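Local coordinates for protein AlyGC (Glaciecola chathamensis, PDB 5GKD) that probably cleaves alginate by beta-elimination, as an alginate lyase of polysaccharide lyase family 6 built from parallel beta-helices, at residues A[621-626]-A[654-659]; A[658-663]-A[679-684]. All coordinates share one frame; numbering follows the deposited sequence.

Interaction 1: A[621-626]-A[654-659]; sequences IAKVYR and NKSAAS
I621 and S659 form the tight end of this contact. I621 N donates to S659 O at 2.8 Å. The I621 side chain lies over the same oxygen, with I621 CB 3.2 Å from S659 O. Both residues are buried.

The other end is looser and partly exposed. There K623 crosses to the turn at 654-657 and touches it with its tip. CG of K623 is anti to the carbonyl carbon (chi1 -44°) and the rest of the chain is extended, which carries the amine to the turn. K623 NZ donates to N654 OD1 at 2.9 Å. S656 OG donates to the same oxygen from the opposite face of the amide plane, at 2.6 Å. Two donors therefore grip OD1, and N654 ND2 binds A658 O at 2.7 Å, almost in the amide plane. The amide is thus fixed in its rotation. S656 OG also accepts from A658 N, an ST turn that overlaps the end of the type I turn. K655 takes little part and forms a salt bridge with D598 of the second subunit.

The loop 654-659 runs from strand 644-648 into strand 660-663, which lies beside strand 622-625 as the next strand of a parallel beta-helix face. F645 and V648 of strand 644-648 and F675 of strand 667-676 pack on I621.

Interaction 2: A[658-663]-A[679-684]; sequences ASLILH and APIIFE
L662 and F683 lie side by side and point the same way, with L662 CD1 3.8 Å from F683 CE1. They belong to parallel strands, 660-663 and 681-684, whose directions differ by 8°. The pairs are in register, so each bump has a neighbour at the same level. L660 CD2 rests on I681 CG2 and, on the same face, L662 CD1 meets the F683 ring obliquely. Such in-register stacking of like residues is that of a beta-helix, consistent with the pectate-lyase-like clan.

The other face is more mixed. A658 CB meets the end of I682, 3.8 Å from I682 CD1; the small methyl gives the longer isoleucine a shallow seat. I661 has CG1 anti to its own N (chi1 -179°), and its CD1 reaches the carboxylate of E684.

Backbone bonds close the ladder: I682 N to L660 O, L662 N to I682 O and E684 N to L662 O. S659 N to P680 O extends it ahead of the strands. There S659 OG also donates to A679 O at 2.8 Å from above the carbonyl plane, and A679 CB fits against the 658-659 backbone, 3.5 Å from A658 C.

H663 ND1 donates to E684 OE1 at 2.8 Å, close to the imidazole plane and on the anti side of the oxygen. Ring and carboxylate planes stand 73° apart. The other oxygen, E684 OE2, forms a salt bridge with R708. A leucine in place of H663 would probably leave OE1 without its donor and the carboxylate held through OE2 to R708.

Strand 622-625 flanks 660-663 on the side away from 681-684, and Y625 stacks on H663. M670 and F675 of strand 667-676, with V694 and F699 of strand 691-700, cover the L662 and F683 face.

Interactions 1 and 2 share A658 and S659, where the loop enters strand 660-663. That strand lies between 622-625 and 681-684, so both contacts serve the same parallel sheet, on successive levels of a beta-helix. Interaction 2 is the more buried and the larger, 597 against 211 Å². It is held by regular strand pairing and apolar neighbours, with a histidine-carboxylate hydrogen bond at one end. Interaction 1 is partly buried and rests on a polar turn, whose K655 reaches the second subunit. The two also meet directly: R626 N lies 2.8 Å from H663 O, a probable hydrogen bond, and V624 packs on L662.

Interaction 1: A[621-626]-A[654-659]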
ATOM      1  N   ILE A 621       6.627 -19.576 -10.113  1.00 23.06           N
ATOM      2  CA  ILE A 621       6.173 -19.022 -11.387  1.00 18.97           C
ATOM      3  C   ILE A 621       5.085 -17.977 -11.158  1.00 23.06           C
ATOM      4  O   ILE A 621       5.106 -16.886 -11.738  1.00 22.69           O
ATOM      5  CB  ILE A 621       5.657 -20.155 -12.290  1.00 23.16           C
ATOM      6  CG1 ILE A 621       6.755 -21.194 -12.534  1.00 27.76           C
ATOM      7  CG2 ILE A 621       5.064 -19.596 -13.576  1.00 21.49           C
ATOM      8  CD1 ILE A 621       6.207 -22.534 -13.028  1.00 26.78           C
ATOM      9  N   ALA A 622       4.097 -18.309 -10.335  1.00 21.55           N
ATOM     10  CA  ALA A 622       3.005 -17.387 -10.078  1.00 21.83           C
ATOM     11  C   ALA A 622       2.368 -17.740  -8.746  1.00 23.12           C
ATOM     12  O   ALA A 622       2.186 -18.917  -8.431  1.00 23.25           O
ATOM     13  CB  ALA A 622       1.951 -17.430 -11.192  1.00 19.31           C
ATOM     14  N   LYS A 623       2.053 -16.716  -7.970  1.00 20.42           N
ATOM     15  CA  LYS A 623       1.224 -16.839  -6.782  1.00 21.13           C
ATOM     16  C   LYS A 623       0.033 -15.937  -7.034  1.00 21.95           C
ATOM     17  O   LYS A 623       0.190 -14.714  -7.119  1.00 22.89           O
ATOM     18  CB  LYS A 623       1.975 -16.409  -5.518  1.00 22.79           C
ATOM     19  CG  LYS A 623       3.398 -16.926  -5.411  1.00 22.38           C
ATOM     20  CD  LYS A 623       3.973 -16.649  -4.040  1.00 23.69           C
ATOM     21  CE  LYS A 623       5.192 -17.537  -3.792  1.00 26.24           C
ATOM     22  NZ  LYS A 623       5.795 -17.348  -2.460  1.00 25.44           N
ATOM     23  N   VAL A 624      -1.143 -16.513  -7.218  1.00 21.74           N
ATOM     24  CA  VAL A 624      -2.295 -15.685  -7.518  1.00 22.94           C
ATOM     25  C   VAL A 624      -3.443 -16.065  -6.591  1.00 23.19           C
ATOM     26  O   VAL A 624      -3.711 -17.250  -6.357  1.00 25.82           O
ATOM     27  CB  VAL A 624      -2.671 -15.719  -9.014  1.00 25.33           C
ATOM     28  CG1 VAL A 624      -1.805 -16.673  -9.806  1.00 20.60           C
ATOM     29  CG2 VAL A 624      -4.111 -15.926  -9.218  1.00 24.19           C
ATOM     30  N   TYR A 625      -4.070 -15.045  -6.002  1.00 20.17           N
ATOM     31  CA  TYR A 625      -4.916 -15.236  -4.836  1.00 18.24           C
ATOM     32  C   TYR A 625      -6.187 -14.411  -4.966  1.00 20.30           C
ATOM     33  O   TYR A 625      -6.132 -13.218  -5.266  1.00 21.17           O
ATOM     34  CB  TYR A 625      -4.136 -14.854  -3.564  1.00 18.90           C
ATOM     35  CG  TYR A 625      -4.878 -15.085  -2.274  1.00 19.15           C
ATOM     36  CD1 TYR A 625      -5.785 -14.147  -1.784  1.00 17.17           C
ATOM     37  CD2 TYR A 625      -4.641 -16.219  -1.523  1.00 21.27           C
ATOM     38  CE1 TYR A 625      -6.457 -14.359  -0.600  1.00 20.26           C
ATOM     39  CE2 TYR A 625      -5.291 -16.440  -0.342  1.00 18.08           C
ATOM     40  CZ  TYR A 625      -6.202 -15.514   0.119  1.00 21.46           C
ATOM     41  OH  TYR A 625      -6.845 -15.764   1.296  1.00 18.95           O
ATOM     42  N   ARG A 626      -7.324 -15.056  -4.757  1.00 18.70           N
ATOM     43  CA  ARG A 626      -8.609 -14.375  -4.637  1.00 18.09           C
ATOM     44  C   ARG A 626      -9.326 -15.039  -3.474  1.00 20.23           C
ATOM     45  O   ARG A 626      -9.768 -16.187  -3.591  1.00 22.11           O
ATOM     46  CB  ARG A 626      -9.444 -14.469  -5.923  1.00 20.50           C
ATOM     47  CG  ARG A 626     -10.823 -13.793  -5.822  1.00 17.82           C
ATOM     48  CD  ARG A 626     -11.716 -14.069  -7.045  1.00 17.46           C
ATOM     49  NE  ARG A 626     -12.140 -15.469  -7.150  1.00 20.60           N
ATOM     50  CZ  ARG A 626     -13.338 -15.920  -6.797  1.00 20.61           C
ATOM     51  NH1 ARG A 626     -14.242 -15.078  -6.338  1.00 19.73           N
ATOM     52  NH2 ARG A 626     -13.631 -17.210  -6.905  1.00 20.80           N
ATOM     53  N   ASN A 654      10.515 -19.420  -0.318  1.00 27.20           N
ATOM     54  CA  ASN A 654       9.210 -19.605  -0.955  1.00 27.22           C
ATOM     55  C   ASN A 654       8.317 -20.323   0.046  1.00 26.11           C
ATOM     56  O   ASN A 654       8.326 -21.548   0.160  1.00 30.28           O
ATOM     57  CB  ASN A 654       9.354 -20.378  -2.264  1.00 22.65           C
ATOM     58  CG  ASN A 654       8.027 -20.613  -2.970  1.00 25.45           C
ATOM     59  OD1 ASN A 654       7.013 -20.002  -2.645  1.00 26.26           O
ATOM     60  ND2 ASN A 654       8.034 -21.511  -3.945  1.00 23.23           N
ATOM     61  N   LYS A 655       7.540 -19.546   0.801  1.00 27.88           N
ATOM     62  CA  LYS A 655       6.722 -20.139   1.854  1.00 23.04           C
ATOM     63  C   LYS A 655       5.644 -21.060   1.295  1.00 28.40           C
ATOM     64  O   LYS A 655       5.204 -21.969   2.003  1.00 31.72           O
ATOM     65  CB  LYS A 655       6.100 -19.042   2.716  1.00 24.48           C
ATOM     66  CG  LYS A 655       7.117 -18.242   3.506  1.00 30.17           C
ATOM     67  CD  LYS A 655       6.505 -17.025   4.159  1.00 37.54           C
ATOM     68  CE  LYS A 655       7.588 -16.027   4.540  1.00 38.09           C
ATOM     69  NZ  LYS A 655       7.173 -15.134   5.647  1.00 38.06           N
ATOM     70  N   SER A 656       5.233 -20.862   0.038  1.00 27.14           N
ATOM     71  CA  SER A 656       4.238 -21.728  -0.589  1.00 25.74           C
ATOM     72  C   SER A 656       4.758 -23.139  -0.822  1.00 26.42           C
ATOM     73  O   SER A 656       3.951 -24.064  -0.959  1.00 26.39           O
ATOM     74  CB  SER A 656       3.782 -21.141  -1.927  1.00 25.26           C
ATOM     75  OG  SER A 656       4.790 -21.270  -2.935  1.00 27.68           O
ATOM     76  N   ALA A 657       6.083 -23.312  -0.883  1.00 27.46           N
ATOM     77  CA  ALA A 657       6.705 -24.560  -1.325  1.00 27.18           C
ATOM     78  C   ALA A 657       6.041 -25.084  -2.596  1.00 28.56           C
ATOM     79  O   ALA A 657       5.825 -26.284  -2.762  1.00 29.82           O
ATOM     80  CB  ALA A 657       6.677 -25.614  -0.218  1.00 28.08           C
ATOM     81  N   ALA A 658       5.705 -24.169  -3.501  1.00 26.61           N
ATOM     82  CA  ALA A 658       5.070 -24.518  -4.760  1.00 23.76           C
ATOM     83  C   ALA A 658       5.791 -23.827  -5.904  1.00 25.36           C
ATOM     84  O   ALA A 658       6.409 -22.773  -5.723  1.00 25.35           O
ATOM     85  CB  ALA A 658       3.586 -24.122  -4.770  1.00 24.45           C
ATOM     86  N   SER A 659       5.719 -24.436  -7.089  1.00 25.45           N
ATOM     87  CA  SER A 659       6.133 -23.742  -8.297  1.00 23.37           C
ATOM     88  C   SER A 659       5.026 -22.860  -8.828  1.00 22.78           C
ATOM     89  O   SER A 659       5.284 -21.989  -9.662  1.00 22.64           O
ATOM     90  CB  SER A 659       6.536 -24.739  -9.380  1.00 23.67           C
ATOM     91  OG  SER A 659       5.436 -25.567  -9.718  1.00 24.74           O
TER

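Interaction 2: A[658-663]-A[679-684]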
ATOM      1  N   ALA A 658       5.705 -24.169  -3.501  1.00 26.61           N
ATOM      2  CA  ALA A 658       5.070 -24.518  -4.760  1.00 23.76           C
ATOM      3  C   ALA A 658       5.791 -23.827  -5.904  1.00 25.36           C
ATOM      4  O   ALA A 658       6.409 -22.773  -5.723  1.00 25.35           O
ATOM      5  CB  ALA A 658       3.586 -24.122  -4.770  1.00 24.45           C
ATOM      6  N   SER A 659       5.719 -24.436  -7.089  1.00 25.45           N
ATOM      7  CA  SER A 659       6.133 -23.742  -8.297  1.00 23.37           C
ATOM      8  C   SER A 659       5.026 -22.860  -8.828  1.00 22.78           C
ATOM      9  O   SER A 659       5.284 -21.989  -9.662  1.00 22.64           O
ATOM     10  CB  SER A 659       6.536 -24.739  -9.380  1.00 23.67           C
ATOM     11  OG  SER A 659       5.436 -25.567  -9.718  1.00 24.74           O
ATOM     12  N   LEU A 660       3.805 -23.088  -8.360  1.00 25.32           N
ATOM     13  CA  LEU A 660       2.615 -22.385  -8.818  1.00 23.11           C
ATOM     14  C   LEU A 660       1.564 -22.583  -7.742  1.00 24.93           C
ATOM     15  O   LEU A 660       1.234 -23.728  -7.418  1.00 29.74           O
ATOM     16  CB  LEU A 660       2.159 -22.968 -10.146  1.00 27.21           C
ATOM     17  CG  LEU A 660       1.075 -22.317 -10.981  1.00 27.69           C
ATOM     18  CD1 LEU A 660       1.548 -20.972 -11.492  1.00 23.86           C
ATOM     19  CD2 LEU A 660       0.762 -23.223 -12.154  1.00 29.35           C
ATOM     20  N   ILE A 661       1.060 -21.509  -7.141  1.00 25.45           N
ATOM     21  CA  ILE A 661       0.019 -21.677  -6.135  1.00 20.74           C
ATOM     22  C   ILE A 661      -1.161 -20.788  -6.496  1.00 24.04           C
ATOM     23  O   ILE A 661      -1.027 -19.563  -6.612  1.00 27.17           O
ATOM     24  CB  ILE A 661       0.507 -21.428  -4.697  1.00 21.08           C
ATOM     25  CG1 ILE A 661      -0.655 -21.658  -3.730  1.00 22.96           C
ATOM     26  CG2 ILE A 661       1.111 -20.056  -4.519  1.00 21.26           C
ATOM     27  CD1 ILE A 661      -0.254 -21.786  -2.313  1.00 26.71           C
ATOM     28  N   LEU A 662      -2.313 -21.415  -6.683  1.00 25.73           N
ATOM     29  CA  LEU A 662      -3.490 -20.785  -7.256  1.00 22.87           C
ATOM     30  C   LEU A 662      -4.638 -20.928  -6.264  1.00 23.58           C
ATOM     31  O   LEU A 662      -5.163 -22.031  -6.064  1.00 26.54           O
ATOM     32  CB  LEU A 662      -3.817 -21.413  -8.606  1.00 23.35           C
ATOM     33  CG  LEU A 662      -2.639 -21.433  -9.588  1.00 22.86           C
ATOM     34  CD1 LEU A 662      -3.044 -22.011 -10.938  1.00 22.13           C
ATOM     35  CD2 LEU A 662      -2.118 -20.046  -9.790  1.00 21.44           C
ATOM     36  N   HIS A 663      -5.027 -19.810  -5.653  1.00 22.38           N
ATOM     37  CA  HIS A 663      -6.081 -19.767  -4.648  1.00 20.06           C
ATOM     38  C   HIS A 663      -7.234 -18.921  -5.179  1.00 19.56           C
ATOM     39  O   HIS A 663      -7.071 -17.725  -5.443  1.00 19.83           O
ATOM     40  CB  HIS A 663      -5.534 -19.224  -3.323  1.00 19.75           C
ATOM     41  CG  HIS A 663      -6.548 -19.131  -2.231  1.00 21.95           C
ATOM     42  ND1 HIS A 663      -6.356 -19.710  -0.994  1.00 22.14           N
ATOM     43  CD2 HIS A 663      -7.749 -18.502  -2.169  1.00 19.24           C
ATOM     44  CE1 HIS A 663      -7.400 -19.451  -0.223  1.00 23.63           C
ATOM     45  NE2 HIS A 663      -8.262 -18.724  -0.911  1.00 19.99           N
ATOM     46  N   ALA A 679       9.153 -27.681  -7.463  1.00 29.39           N
ATOM     47  CA  ALA A 679       8.101 -27.766  -6.479  1.00 28.86           C
ATOM     48  C   ALA A 679       6.766 -28.003  -7.186  1.00 22.45           C
ATOM     49  O   ALA A 679       6.614 -27.683  -8.364  1.00 23.78           O
ATOM     50  CB  ALA A 679       8.076 -26.484  -5.641  1.00 29.52           C
ATOM     51  N   PRO A 680       5.791 -28.576  -6.490  1.00 25.94           N
ATOM     52  CA  PRO A 680       4.535 -28.966  -7.149  1.00 25.00           C
ATOM     53  C   PRO A 680       3.653 -27.770  -7.501  1.00 29.72           C
ATOM     54  O   PRO A 680       3.861 -26.636  -7.065  1.00 31.00           O
ATOM     55  CB  PRO A 680       3.867 -29.843  -6.095  1.00 28.10           C
ATOM     56  CG  PRO A 680       4.377 -29.303  -4.802  1.00 29.42           C
ATOM     57  CD  PRO A 680       5.808 -28.974  -5.070  1.00 28.06           C
ATOM     58  N   ILE A 681       2.658 -28.052  -8.335  1.00 27.94           N
ATOM     59  CA  ILE A 681       1.522 -27.165  -8.547  1.00 27.92           C
ATOM     60  C   ILE A 681       0.548 -27.349  -7.390  1.00 28.33           C
ATOM     61  O   ILE A 681       0.288 -28.480  -6.972  1.00 29.83           O
ATOM     62  CB  ILE A 681       0.841 -27.490  -9.888  1.00 30.97           C
ATOM     63  CG1 ILE A 681       1.783 -27.238 -11.057  1.00 30.03           C
ATOM     64  CG2 ILE A 681      -0.459 -26.715 -10.046  1.00 30.75           C
ATOM     65  CD1 ILE A 681       1.249 -27.831 -12.352  1.00 29.39           C
ATOM     66  N   ILE A 682       0.002 -26.258  -6.854  1.00 26.27           N
ATOM     67  CA  ILE A 682      -0.921 -26.368  -5.727  1.00 24.39           C
ATOM     68  C   ILE A 682      -2.168 -25.553  -6.017  1.00 25.33           C
ATOM     69  O   ILE A 682      -2.085 -24.338  -6.234  1.00 27.39           O
ATOM     70  CB  ILE A 682      -0.300 -25.919  -4.395  1.00 26.04           C
ATOM     71  CG1 ILE A 682       0.929 -26.761  -4.049  1.00 26.66           C
ATOM     72  CG2 ILE A 682      -1.336 -26.052  -3.278  1.00 26.56           C
ATOM     73  CD1 ILE A 682       1.502 -26.478  -2.677  1.00 25.18           C
ATOM     74  N   PHE A 683      -3.319 -26.219  -6.006  1.00 25.44           N
ATOM     75  CA  PHE A 683      -4.612 -25.576  -6.143  1.00 26.32           C
ATOM     76  C   PHE A 683      -5.260 -25.453  -4.775  1.00 27.45           C
ATOM     77  O   PHE A 683      -5.253 -26.406  -3.986  1.00 29.73           O
ATOM     78  CB  PHE A 683      -5.528 -26.359  -7.089  1.00 26.91           C
ATOM     79  CG  PHE A 683      -5.035 -26.396  -8.496  1.00 25.43           C
ATOM     80  CD1 PHE A 683      -5.227 -25.321  -9.333  1.00 23.61           C
ATOM     81  CD2 PHE A 683      -4.362 -27.501  -8.978  1.00 27.21           C
ATOM     82  CE1 PHE A 683      -4.752 -25.346 -10.631  1.00 25.44           C
ATOM     83  CE2 PHE A 683      -3.887 -27.533 -10.269  1.00 28.89           C
ATOM     84  CZ  PHE A 683      -4.082 -26.454 -11.096  1.00 28.17           C
ATOM     85  N   GLU A 684      -5.789 -24.273  -4.493  1.00 24.39           N
ATOM     86  CA  GLU A 684      -6.635 -24.020  -3.340  1.00 23.46           C
ATOM     87  C   GLU A 684      -7.958 -23.486  -3.905  1.00 24.69           C
ATOM     88  O   GLU A 684      -8.159 -22.281  -4.071  1.00 25.16           O
ATOM     89  CB  GLU A 684      -5.922 -23.057  -2.346  1.00 25.47           C
ATOM     90  CG  GLU A 684      -4.615 -23.640  -1.775  1.00 24.43           C
ATOM     91  CD  GLU A 684      -3.946 -22.777  -0.711  1.00 29.87           C
ATOM     92  OE1 GLU A 684      -4.214 -21.561  -0.669  1.00 30.01           O
ATOM     93  OE2 GLU A 684      -3.141 -23.318   0.090  1.00 30.28           O
TER